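Local coordinates for protein L-serine ammonia-lyase (Rhizomucor miehei CAU432, PDB 5C3U) that belongs to the pyridoxal-phosphate dependent enzyme family and holds covalently bound pyridoxal-5'-phosphate in a pocket inside its fold, at residues 28-33 with 288-293; 44-47 with 52-55; 81-86 with 106-111. All coordinates share one frame; numbering follows the deposited sequence. Where two conformers were deposited one is given.

Interaction 1 (28-33 with 288-293)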
ATOM      1  N   PRO A  28       0.655  18.190 -13.676  1.00 31.55           N
ATOM      2  CA  PRO A  28       1.393  19.188 -14.478  1.00 31.94           C
ATOM      3  C   PRO A  28       2.302  20.152 -13.709  1.00 32.75           C
ATOM      4  O   PRO A  28       3.344  20.551 -14.236  1.00 35.79           O
ATOM      5  CB  PRO A  28       0.287  19.956 -15.216  1.00 32.61           C
ATOM      6  CG  PRO A  28      -0.959  19.712 -14.428  1.00 33.80           C
ATOM      7  CD  PRO A  28      -0.805  18.385 -13.736  1.00 31.91           C
ATOM      8  N   ASN A  29       1.935  20.522 -12.488  1.00 35.72           N
ATOM      9  CA  ASN A  29       2.769  21.451 -11.709  1.00 36.63           C
ATOM     10  C   ASN A  29       4.057  20.756 -11.300  1.00 37.99           C
ATOM     11  O   ASN A  29       5.139  21.351 -11.337  1.00 37.57           O
ATOM     12  CB  ASN A  29       2.014  21.995 -10.488  1.00 39.22           C
ATOM     13  CG  ASN A  29       0.803  22.837 -10.870  1.00 43.64           C
ATOM     14  OD1 ASN A  29       0.843  23.630 -11.811  1.00 46.85           O
ATOM     15  ND2 ASN A  29      -0.283  22.671 -10.126  1.00 45.98           N
ATOM     16  N   LEU A  30       3.935  19.476 -10.959  1.00 35.14           N
ATOM     17  CA  LEU A  30       5.088  18.650 -10.623  1.00 36.74           C
ATOM     18  C   LEU A  30       5.982  18.384 -11.821  1.00 35.55           C
ATOM     19  O   LEU A  30       7.217  18.388 -11.693  1.00 35.05           O
ATOM     20  CB  LEU A  30       4.642  17.316 -10.021  1.00 38.61           C
ATOM     21  CG  LEU A  30       4.416  17.284  -8.511  1.00 40.29           C
ATOM     22  CD1 LEU A  30       3.960  15.890  -8.111  1.00 37.73           C
ATOM     23  CD2 LEU A  30       5.687  17.689  -7.765  1.00 39.03           C
ATOM     24  N   THR A  31       5.354  18.114 -12.967  1.00 33.56           N
ATOM     25  CA  THR A  31       6.099  17.878 -14.200  0.50 35.53           C
ATOM     26  C   THR A  31       6.947  19.094 -14.557  1.00 34.24           C
ATOM     27  O   THR A  31       8.122  18.943 -14.922  1.00 32.18           O
ATOM     28  CB  THR A  31       5.200  17.499 -15.391  0.50 35.92           C
ATOM     29  OG1 THR A  31       4.234  18.527 -15.612  0.50 38.16           O
ATOM     30  CG2 THR A  31       4.481  16.196 -15.119  0.50 34.74           C
ATOM     31  N   LYS A  32       6.371  20.285 -14.408  1.00 35.34           N
ATOM     32  CA  LYS A  32       7.100  21.531 -14.659  1.00 41.28           C
ATOM     33  C   LYS A  32       8.255  21.716 -13.677  1.00 43.52           C
ATOM     34  O   LYS A  32       9.384  22.001 -14.085  1.00 45.69           O
ATOM     35  CB  LYS A  32       6.158  22.742 -14.622  1.00 43.40           C
ATOM     36  CG  LYS A  32       6.751  23.993 -15.258  1.00 46.81           C
ATOM     37  CD  LYS A  32       5.717  25.103 -15.373  1.00 49.84           C
ATOM     38  CE  LYS A  32       6.168  26.166 -16.369  1.00 54.07           C
ATOM     39  NZ  LYS A  32       5.344  27.408 -16.281  1.00 56.38           N
ATOM     40  N   GLU A  33       7.972  21.538 -12.390  1.00 44.41           N
ATOM     41  CA  GLU A  33       8.975  21.694 -11.344  1.00 46.69           C
ATOM     42  C   GLU A  33      10.148  20.733 -11.509  1.00 44.53           C
ATOM     43  O   GLU A  33      11.290  21.121 -11.309  1.00 45.62           O
ATOM     44  CB  GLU A  33       8.359  21.445  -9.973  1.00 50.24           C
ATOM     45  CG  GLU A  33       7.645  22.625  -9.344  1.00 54.88           C
ATOM     46  CD  GLU A  33       7.073  22.269  -7.985  1.00 58.27           C
ATOM     47  OE1 GLU A  33       7.758  21.557  -7.208  1.00 60.61           O
ATOM     48  OE2 GLU A  33       5.934  22.691  -7.695  1.00 62.40           O
ATOM     49  N   LEU A 288       9.028  11.949  -2.597  1.00 26.31           N
ATOM     50  CA  LEU A 288      10.202  11.951  -3.476  1.00 28.58           C
ATOM     51  C   LEU A 288      10.046  12.985  -4.585  1.00 28.93           C
ATOM     52  O   LEU A 288      11.027  13.588  -5.021  1.00 29.87           O
ATOM     53  CB  LEU A 288      10.488  10.571  -4.056  1.00 29.54           C
ATOM     54  CG  LEU A 288      10.809   9.461  -3.054  1.00 30.37           C
ATOM     55  CD1 LEU A 288      11.379   8.289  -3.824  1.00 30.95           C
ATOM     56  CD2 LEU A 288      11.799   9.917  -1.990  1.00 34.49           C
ATOM     57  N   CYS A 289       8.804  13.219  -5.014  1.00 28.79           N
ATOM     58  CA  CYS A 289       8.550  14.214  -6.050  1.00 28.19           C
ATOM     59  C   CYS A 289       8.525  15.625  -5.495  1.00 28.52           C
ATOM     60  O   CYS A 289       9.185  16.528  -6.033  1.00 30.58           O
ATOM     61  CB  CYS A 289       7.254  13.885  -6.797  1.00 31.03           C
ATOM     62  SG  CYS A 289       7.425  12.339  -7.716  1.00 35.70           S
ATOM     63  N   TYR A 290       7.780  15.811  -4.410  1.00 27.54           N
ATOM     64  CA  TYR A 290       7.628  17.122  -3.796  1.00 27.88           C
ATOM     65  C   TYR A 290       8.947  17.699  -3.281  1.00 30.77           C
ATOM     66  O   TYR A 290       9.167  18.904  -3.352  1.00 30.45           O
ATOM     67  CB  TYR A 290       6.585  17.071  -2.682  1.00 28.35           C
ATOM     68  CG  TYR A 290       5.166  17.101  -3.194  1.00 28.20           C
ATOM     69  CD1 TYR A 290       4.732  18.150  -4.009  1.00 29.24           C
ATOM     70  CD2 TYR A 290       4.241  16.094  -2.844  1.00 28.80           C
ATOM     71  CE1 TYR A 290       3.424  18.203  -4.470  1.00 30.33           C
ATOM     72  CE2 TYR A 290       2.932  16.143  -3.310  1.00 29.83           C
ATOM     73  CZ  TYR A 290       2.536  17.205  -4.116  1.00 28.72           C
ATOM     74  OH  TYR A 290       1.247  17.311  -4.588  1.00 31.22           O
ATOM     75  N   THR A 291       9.831  16.838  -2.799  1.00 30.45           N
ATOM     76  CA  THR A 291      11.144  17.290  -2.331  1.00 31.81           C
ATOM     77  C   THR A 291      12.214  17.329  -3.426  1.00 33.72           C
ATOM     78  O   THR A 291      13.321  17.803  -3.169  1.00 36.48           O
ATOM     79  CB  THR A 291      11.711  16.380  -1.221  1.00 31.30           C
ATOM     80  OG1 THR A 291      11.950  15.076  -1.767  1.00 29.70           O
ATOM     81  CG2 THR A 291      10.764  16.306  -0.002  1.00 33.20           C
ATOM     82  N   HIS A 292      11.923  16.780  -4.608  1.00 31.50           N
ATOM     83  CA  HIS A 292      12.899  16.695  -5.706  1.00 35.01           C
ATOM     84  C   HIS A 292      13.955  15.638  -5.450  1.00 33.91           C
ATOM     85  O   HIS A 292      14.881  15.465  -6.253  1.00 35.81           O
ATOM     86  CB  HIS A 292      13.561  18.062  -5.992  1.00 35.08           C
ATOM     87  CG  HIS A 292      12.623  19.115  -6.549  1.00 39.53           C
ATOM     88  ND1 HIS A 292      11.327  19.211  -6.189  1.00 41.47           N
ATOM     89  CD2 HIS A 292      12.858  20.166  -7.444  1.00 37.57           C
ATOM     90  CE1 HIS A 292      10.754  20.245  -6.835  1.00 39.96           C
ATOM     91  NE2 HIS A 292      11.692  20.829  -7.602  1.00 41.85           N
ATOM     92  N   LEU A 293      13.824  14.893  -4.353  1.00 31.49           N
ATOM     93  CA  LEU A 293      14.792  13.826  -4.071  1.00 31.99           C
ATOM     94  C   LEU A 293      14.849  12.783  -5.185  1.00 32.74           C
ATOM     95  O   LEU A 293      15.886  12.135  -5.373  1.00 34.48           O
ATOM     96  CB  LEU A 293      14.543  13.172  -2.710  1.00 31.30           C
ATOM     97  CG  LEU A 293      15.136  13.963  -1.543  1.00 30.75           C
ATOM     98  CD1 LEU A 293      14.641  13.449  -0.203  1.00 30.96           C
ATOM     99  CD2 LEU A 293      16.658  13.919  -1.583  1.00 32.58           C
TER

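Interaction 2 (44-47 with 52-55). With PLP (pyridoxal-5'-phosphate), chain B.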
ATOM      1  N   ASN A  44      -6.643   5.314  -4.534  1.00 27.95           N
ATOM      2  CA  ASN A  44      -7.652   5.791  -3.585  1.00 30.29           C
ATOM      3  C   ASN A  44      -9.060   5.642  -4.136  1.00 30.11           C
ATOM      4  O   ASN A  44     -10.035   5.732  -3.394  1.00 33.26           O
ATOM      5  CB  ASN A  44      -7.385   7.251  -3.179  1.00 31.69           C
ATOM      6  CG  ASN A  44      -7.260   8.184  -4.382  1.00 35.46           C
ATOM      7  OD1 ASN A  44      -6.645   7.836  -5.396  1.00 36.73           O
ATOM      8  ND2 ASN A  44      -7.829   9.379  -4.269  1.00 34.76           N
ATOM      9  N   ILE A  45      -9.154   5.397  -5.442  1.00 29.55           N
ATOM     10  CA  ILE A  45     -10.436   5.218  -6.145  1.00 30.21           C
ATOM     11  C   ILE A  45     -10.984   3.774  -6.041  1.00 29.21           C
ATOM     12  O   ILE A  45     -12.152   3.504  -6.347  1.00 28.57           O
ATOM     13  CB  ILE A  45     -10.306   5.635  -7.641  1.00 32.91           C
ATOM     14  CG1 ILE A  45      -9.933   7.117  -7.753  1.00 38.01           C
ATOM     15  CG2 ILE A  45     -11.600   5.373  -8.425  1.00 38.50           C
ATOM     16  CD1 ILE A  45     -10.915   8.045  -7.068  1.00 38.69           C
ATOM     17  N   GLN A  46     -10.146   2.848  -5.599  1.00 25.25           N
ATOM     18  CA  GLN A  46     -10.578   1.458  -5.404  1.00 25.03           C
ATOM     19  C   GLN A  46     -11.731   1.372  -4.420  1.00 25.10           C
ATOM     20  O   GLN A  46     -11.793   2.173  -3.468  1.00 25.73           O
ATOM     21  CB  GLN A  46      -9.423   0.616  -4.851  1.00 22.57           C
ATOM     22  CG  GLN A  46      -8.286   0.370  -5.824  1.00 24.04           C
ATOM     23  CD  GLN A  46      -8.657  -0.526  -6.995  1.00 24.18           C
ATOM     24  OE1 GLN A  46      -9.761  -1.058  -7.075  1.00 26.44           O
ATOM     25  NE2 GLN A  46      -7.723  -0.694  -7.911  1.00 26.28           N
ATOM     26  N   PRO A  47     -12.639   0.394  -4.612  1.00 26.63           N
ATOM     27  CA  PRO A  47     -13.571   0.099  -3.542  1.00 26.91           C
ATOM     28  C   PRO A  47     -12.782  -0.149  -2.268  1.00 27.06           C
ATOM     29  O   PRO A  47     -11.688  -0.730  -2.303  1.00 28.91           O
ATOM     30  CB  PRO A  47     -14.249  -1.204  -3.983  1.00 27.41           C
ATOM     31  CG  PRO A  47     -14.039  -1.297  -5.443  1.00 27.66           C
ATOM     32  CD  PRO A  47     -12.846  -0.464  -5.799  1.00 26.92           C
ATOM     33  N   LYS A  52      -5.154  -2.066  -1.446  1.00 20.32           N
ATOM     34  CA  LYS A  52      -5.435  -3.380  -0.858  1.00 21.44           C
ATOM     35  C   LYS A  52      -6.526  -4.115  -1.591  1.00 23.03           C
ATOM     36  O   LYS A  52      -6.522  -5.352  -1.643  1.00 23.45           O
ATOM     37  CB  LYS A  52      -5.769  -3.314   0.649  1.00 21.93           C
ATOM     38  CG  LYS A  52      -4.607  -2.856   1.530  1.00 22.88           C
ATOM     39  CD  LYS A  52      -3.508  -3.924   1.461  1.00 23.21           C
ATOM     40  CE  LYS A  52      -2.525  -3.780   2.601  1.00 24.85           C
ATOM     41  NZ  LYS A  52      -2.027  -2.380   2.673  1.00 24.91           N
ATOM     42  N   MET A  53      -7.472  -3.371  -2.171  1.00 23.75           N
ATOM     43  CA  MET A  53      -8.522  -4.002  -2.962  1.00 24.85           C
ATOM     44  C   MET A  53      -7.972  -4.959  -4.047  1.00 25.41           C
ATOM     45  O   MET A  53      -8.592  -5.995  -4.330  1.00 24.98           O
ATOM     46  CB  MET A  53      -9.418  -2.921  -3.564  1.00 28.86           C
ATOM     47  CG  MET A  53     -10.892  -3.247  -3.687  1.00 32.74           C
ATOM     48  SD  MET A  53     -11.679  -3.966  -2.227  1.00 41.00           S
ATOM     49  CE  MET A  53     -11.695  -5.520  -3.006  1.00 23.80           C
ATOM     50  N   ARG A  54      -6.803  -4.662  -4.626  1.00 23.87           N
ATOM     51  CA  ARG A  54      -6.223  -5.555  -5.650  1.00 23.46           C
ATOM     52  C   ARG A  54      -5.749  -6.864  -5.018  1.00 23.13           C
ATOM     53  O   ARG A  54      -6.238  -7.952  -5.376  1.00 24.06           O
ATOM     54  CB  ARG A  54      -5.046  -4.896  -6.394  1.00 23.58           C
ATOM     55  CG  ARG A  54      -5.438  -3.659  -7.193  1.00 25.10           C
ATOM     56  CD  ARG A  54      -4.244  -3.091  -7.938  1.00 25.68           C
ATOM     57  NE  ARG A  54      -4.611  -1.857  -8.621  1.00 27.84           N
ATOM     58  CZ  ARG A  54      -5.049  -1.788  -9.874  1.00 26.15           C
ATOM     59  NH1 ARG A  54      -5.357  -0.598 -10.375  1.00 25.25           N
ATOM     60  NH2 ARG A  54      -5.169  -2.889 -10.629  1.00 24.58           N
ATOM     61  N   GLY A  55      -4.766  -6.765  -4.116  1.00 22.78           N
ATOM     62  CA  GLY A  55      -4.186  -7.952  -3.482  1.00 22.91           C
ATOM     63  C   GLY A  55      -5.190  -8.714  -2.649  1.00 23.15           C
ATOM     64  O   GLY A  55      -5.338  -9.945  -2.787  1.00 23.45           O
TER
HETATM   65  N1  PLP B 401       0.120   2.141   1.202  1.00 26.72           N
HETATM   66  C2  PLP B 401      -1.105   1.852   1.675  1.00 26.55           C
HETATM   67  C2A PLP B 401      -2.143   2.922   1.912  1.00 26.39           C
HETATM   68  C3  PLP B 401      -1.436   0.459   1.981  1.00 26.84           C
HETATM   69  O3  PLP B 401      -2.678   0.132   2.460  1.00 28.00           O
HETATM   70  C4  PLP B 401      -0.393  -0.555   1.716  1.00 27.32           C
HETATM   71  C4A PLP B 401      -0.682  -1.974   1.973  1.00 27.96           C
HETATM   72  C5  PLP B 401       0.929  -0.121   1.194  1.00 28.88           C
HETATM   73  C6  PLP B 401       1.104   1.246   0.956  1.00 27.81           C
HETATM   74  C5A PLP B 401       2.061  -1.110   0.906  1.00 29.08           C
HETATM   75  O4P PLP B 401       1.846  -2.284   1.679  1.00 29.63           O
HETATM   76  P   PLP B 401       2.646  -3.691   1.605  1.00 24.57           P
HETATM   77  O1P PLP B 401       2.009  -4.532   0.555  1.00 26.22           O
HETATM   78  O2P PLP B 401       4.141  -3.403   1.376  1.00 25.29           O
HETATM   79  O3P PLP B 401       2.389  -4.156   2.995  1.00 26.21           O

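Interaction 3 (81-86 with 106-111)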
ATOM      1  N   THR A  81      -6.264  -3.177   5.114  1.00 21.27           N
ATOM      2  CA  THR A  81      -6.541  -4.601   4.940  1.00 21.76           C
ATOM      3  C   THR A  81      -7.920  -4.941   5.496  1.00 21.78           C
ATOM      4  O   THR A  81      -8.719  -5.578   4.801  1.00 23.30           O
ATOM      5  CB  THR A  81      -5.463  -5.462   5.591  1.00 21.99           C
ATOM      6  OG1 THR A  81      -4.197  -4.941   5.175  1.00 24.99           O
ATOM      7  CG2 THR A  81      -5.595  -6.934   5.127  1.00 21.27           C
ATOM      8  N   VAL A  82      -8.225  -4.482   6.713  1.00 20.65           N
ATOM      9  CA  VAL A  82      -9.506  -4.853   7.312  1.00 21.70           C
ATOM     10  C   VAL A  82     -10.635  -4.249   6.510  1.00 21.21           C
ATOM     11  O   VAL A  82     -11.654  -4.894   6.324  1.00 22.80           O
ATOM     12  CB  VAL A  82      -9.648  -4.573   8.838  1.00 21.72           C
ATOM     13  CG1 VAL A  82      -8.579  -5.362   9.605  1.00 21.89           C
ATOM     14  CG2 VAL A  82      -9.607  -3.076   9.190  1.00 21.71           C
ATOM     15  N   LEU A  83     -10.435  -3.043   5.981  1.00 21.04           N
ATOM     16  CA  LEU A  83     -11.507  -2.426   5.165  1.00 19.07           C
ATOM     17  C   LEU A  83     -11.772  -3.223   3.872  1.00 20.62           C
ATOM     18  O   LEU A  83     -12.930  -3.369   3.441  1.00 20.29           O
ATOM     19  CB  LEU A  83     -11.177  -0.961   4.862  1.00 19.98           C
ATOM     20  CG  LEU A  83     -11.321  -0.064   6.093  1.00 20.85           C
ATOM     21  CD1 LEU A  83     -10.586   1.257   5.866  1.00 23.69           C
ATOM     22  CD2 LEU A  83     -12.806   0.198   6.340  1.00 20.31           C
ATOM     23  N   ALA A  84     -10.698  -3.707   3.240  1.00 19.98           N
ATOM     24  CA  ALA A  84     -10.790  -4.478   2.013  1.00 19.94           C
ATOM     25  C   ALA A  84     -11.466  -5.811   2.299  1.00 21.00           C
ATOM     26  O   ALA A  84     -12.343  -6.234   1.540  1.00 21.23           O
ATOM     27  CB  ALA A  84      -9.406  -4.710   1.397  1.00 20.29           C
ATOM     28  N   VAL A  85     -11.087  -6.448   3.401  1.00 20.21           N
ATOM     29  CA  VAL A  85     -11.693  -7.739   3.780  1.00 20.51           C
ATOM     30  C   VAL A  85     -13.201  -7.530   4.034  1.00 22.27           C
ATOM     31  O   VAL A  85     -14.035  -8.316   3.554  1.00 21.90           O
ATOM     32  CB  VAL A  85     -10.996  -8.350   4.997  1.00 23.67           C
ATOM     33  CG1 VAL A  85     -11.757  -9.570   5.531  1.00 24.04           C
ATOM     34  CG2 VAL A  85      -9.575  -8.767   4.603  1.00 21.86           C
ATOM     35  N   SER A  86     -13.535  -6.481   4.788  1.00 22.65           N
ATOM     36  CA  SER A  86     -14.960  -6.172   5.097  1.00 22.96           C
ATOM     37  C   SER A  86     -15.778  -5.990   3.817  1.00 24.09           C
ATOM     38  O   SER A  86     -16.864  -6.597   3.643  1.00 22.69           O
ATOM     39  CB  SER A  86     -15.044  -4.954   6.033  1.00 25.71           C
ATOM     40  OG  SER A  86     -16.368  -4.708   6.474  1.00 29.22           O
ATOM     41  N   GLU A 106     -13.104   6.483  13.804  1.00 46.22           N
ATOM     42  CA  GLU A 106     -14.494   6.064  13.939  1.00 44.88           C
ATOM     43  C   GLU A 106     -15.177   5.731  12.617  1.00 40.77           C
ATOM     44  O   GLU A 106     -16.059   4.870  12.575  1.00 38.53           O
ATOM     45  CB  GLU A 106     -15.302   7.087  14.715  1.00 51.17           C
ATOM     46  CG  GLU A 106     -16.386   6.438  15.544  1.00 54.21           C
ATOM     47  CD  GLU A 106     -16.572   7.132  16.870  1.00 61.48           C
ATOM     48  OE1 GLU A 106     -17.668   7.704  17.086  1.00 64.08           O
ATOM     49  OE2 GLU A 106     -15.617   7.112  17.685  1.00 62.14           O
ATOM     50  N   ARG A 107     -14.763   6.394  11.546  1.00 37.88           N
ATOM     51  CA  ARG A 107     -15.310   6.081  10.221  1.00 39.31           C
ATOM     52  C   ARG A 107     -14.854   4.729   9.691  1.00 35.92           C
ATOM     53  O   ARG A 107     -15.577   4.070   8.946  1.00 34.15           O
ATOM     54  CB  ARG A 107     -15.035   7.199   9.224  1.00 38.94           C
ATOM     55  CG  ARG A 107     -16.128   8.247   9.290  1.00 42.55           C
ATOM     56  CD  ARG A 107     -15.801   9.510   8.517  1.00 42.88           C
ATOM     57  NE  ARG A 107     -16.860  10.501   8.742  1.00 42.81           N
ATOM     58  CZ  ARG A 107     -16.871  11.382   9.745  1.00 43.28           C
ATOM     59  NH1 ARG A 107     -15.868  11.428  10.619  1.00 40.22           N
ATOM     60  NH2 ARG A 107     -17.885  12.230   9.871  1.00 39.89           N
ATOM     61  N   ILE A 108     -13.651   4.319  10.081  1.00 34.32           N
ATOM     62  CA  ILE A 108     -13.188   2.979   9.786  1.00 33.59           C
ATOM     63  C   ILE A 108     -14.142   1.974  10.440  1.00 31.78           C
ATOM     64  O   ILE A 108     -14.613   1.040   9.774  1.00 33.87           O
ATOM     65  CB  ILE A 108     -11.719   2.788  10.232  1.00 31.91           C
ATOM     66  CG1 ILE A 108     -10.811   3.712   9.409  1.00 32.38           C
ATOM     67  CG2 ILE A 108     -11.293   1.325  10.115  1.00 32.21           C
ATOM     68  CD1 ILE A 108      -9.322   3.472   9.585  1.00 32.52           C
ATOM     69  N   CYS A 109     -14.451   2.203  11.721  1.00 31.40           N
ATOM     70  CA  CYS A 109     -15.349   1.355  12.501  1.00 31.58           C
ATOM     71  C   CYS A 109     -16.746   1.324  11.904  1.00 33.13           C
ATOM     72  O   CYS A 109     -17.347   0.251  11.768  1.00 28.43           O
ATOM     73  CB  CYS A 109     -15.394   1.800  13.963  1.00 33.35           C
ATOM     74  SG  CYS A 109     -13.818   1.546  14.832  1.00 38.64           S
ATOM     75  N   GLN A 110     -17.241   2.494  11.505  1.00 31.65           N
ATOM     76  CA  GLN A 110     -18.591   2.581  10.943  1.00 35.12           C
ATOM     77  C   GLN A 110     -18.685   1.841   9.609  1.00 32.45           C
ATOM     78  O   GLN A 110     -19.688   1.184   9.333  1.00 34.86           O
ATOM     79  CB  GLN A 110     -19.023   4.034  10.750  1.00 38.78           C
ATOM     80  CG  GLN A 110     -20.443   4.175  10.208  1.00 43.66           C
ATOM     81  CD  GLN A 110     -21.487   3.550  11.125  1.00 49.35           C
ATOM     82  OE1 GLN A 110     -21.820   4.100  12.177  1.00 55.12           O
ATOM     83  NE2 GLN A 110     -22.011   2.397  10.726  1.00 51.49           N
ATOM     84  N   SER A 111     -17.642   1.962   8.785  1.00 31.62           N
ATOM     85  CA  SER A 111     -17.628   1.297   7.485  1.00 32.20           C
ATOM     86  C   SER A 111     -17.703  -0.199   7.653  1.00 31.09           C
ATOM     87  O   SER A 111     -18.417  -0.877   6.902  1.00 30.30           O
ATOM     88  CB  SER A 111     -16.369   1.636   6.689  1.00 32.88           C
ATOM     89  OG  SER A 111     -16.416   2.972   6.258  1.00 35.76           O
TER

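Interaction 1 (28-33 with 288-293)
Helix 28-34 meets the C-terminal end of helix 280-290 at Leu-30 and Cys-289, whose CA atoms lie 7.3 Å apart, and again at Glu-33 and His-292, the latter having left the helix with a positive phi of 74°. No hydrogen bond crosses the contact. The two branches of Leu-30 divide the apolar part between them: CD1 rests on Cys-289 CB at 4.1 Å, whereas CD2 approaches Tyr-290 CD1 at 3.9 Å, the two side chains roughly at right angles. Tyr-290 CB points away from helix 28-34, but CG anti to the carbonyl carbon (chi1 -79°) brings the ring back beside Leu-30. The Tyr-290 hydroxyl is hydrogen-bonded to Asp-273. At the outer margin Glu-33 OE1 comes to the ring edge of His-292, in its plane, 3.3 Å from CE1, with carboxylate and imidazole nearly coplanar. Glu-33 OE1 is also 4.0 Å from His-292 NE2, close enough that the carboxylate could favour a protonated ring. Helix 28-34 thus packs on the end of helix 280-290, whose Cys-289 in turn touches Ile-176 of the six-stranded mixed sheet, as expected in the larger domain of a fold-type II pyridoxal-phosphate enzyme.

Interaction 2 (44-47 with 52-55)
Gln-46 and Pro-47, in the loop after strand 37-42, pack on Met-53 and Arg-54 near the start of helix 52-67, the helix that carries the cofactor lysine of this fold-type II pyridoxal-phosphate enzyme. The tight part is the buried side. Here Gln-46 CB lies 3.8 Å from Met-53 CB, and Pro-47 O makes a close carbon-oxygen approach of 3.0 Å to Met-53 CG, not a hydrogen bond. The bend at chi2 (-68°) brings Gln-46 NE2, end of an amide set upright, over one face of the Arg-54 guanidinium, offset toward its rim. Gln-46 NE2 comes within 3.4 Å of Arg-54 NE, yet both are donors and no bond joins them; instead Glu-43 accepts from each, while Val-20 N is bound by the amide oxygen. The shared carboxylate thus fixes both groups and would offset the arginine charge, which Glu-162 also meets.

Looser packing lies at the ring of the partly exposed Pro-47, which makes only van der Waals contacts with the methionine chain, Pro-47 CB to Met-53 CG being 3.9 Å; Tyr-87 touches both residues. Lys-52 takes no part in this packing: its side chain leads away to the cofactor, where Lys-52 NZ is covalently bonded to C4A of pyridoxal-5'-phosphate, consistent with an internal aldimine, and makes a weak hydrogen bond of 2.6 Å to the cofactor's O3, bent to 119°.

Interaction 3 (81-86 with 106-111)
Leu-83 lays its CD2 methyl against the flank of helix 106-114, 3.9 Å from Ser-111 CB. The two helices belong to successive beta-alpha-beta units of the four-stranded parallel sheet: helix 79-92 links strands 72-75 and 95-100, and helix 106-114 links strand 95-100 to strand 118-121. Their segments run almost parallel, at 20°, with axes 10.4 Å apart. That spacing is bridged chiefly by one leucine. With CG anti to the carbonyl carbon (chi1 -72°), the branched end of Leu-83 swings toward the other helix although its CB does not point there, and CD2 settles beside residues one helical turn apart, Ile-108 and Ser-111. At Ile-108 the same Leu-83 CD2 meets the CG2 branch at 4.2 Å, as well as the backbone oxygen.

Further along, Ser-86 directs its CB toward the same neighbour, but Ser-86 OG stays 4.4 Å from Ser-111 O and makes no bond to it. Its hydroxyl is hydrogen-bonded to Asp-115 and Ser-117, so this buried polar group is satisfied just beyond the helix that faces it. Other residues of 81-86 serve different surfaces. Val-82 and Val-85 pack on strands 72-75 and 95-100, and Ala-84 meets Ile-56 of helix 52-67. The contact is therefore lateral packing between helices of the smaller, sheet-based part of the fold; the side chain of Leu-83 is still about 9 Å from the bound pyridoxal-5'-phosphate.

On the other helix Ser-111 presents its CB to the leucine and turns its hydroxyl back on its own backbone. Ser-111 OG donates to Arg-107 O at 3.0 Å, and the helical amide Ser-111 N reaches the same oxygen from the opposite face of the carbonyl plane.

From the N terminus, 28-33 opens interaction 1, whose partner at 288-293 arrives only after 254 intervening residues. Within that long span the other two contacts follow in series: interaction 2 closes a four-residue loop leading into helix 52-67, and interaction 3 then joins two successive helices around strand 95-100. None of the three cross. Interaction 1 fastens an early helix to a late one beside the six-stranded sheet, while interaction 3 lies beside the four-stranded sheet on the opposite side of the chain's centre, their centres 33 Å apart. Interaction 2 sits between, touching interaction 3 where Lys-52 CE packs 3.3 Å from Thr-81 OG1 near the cofactor.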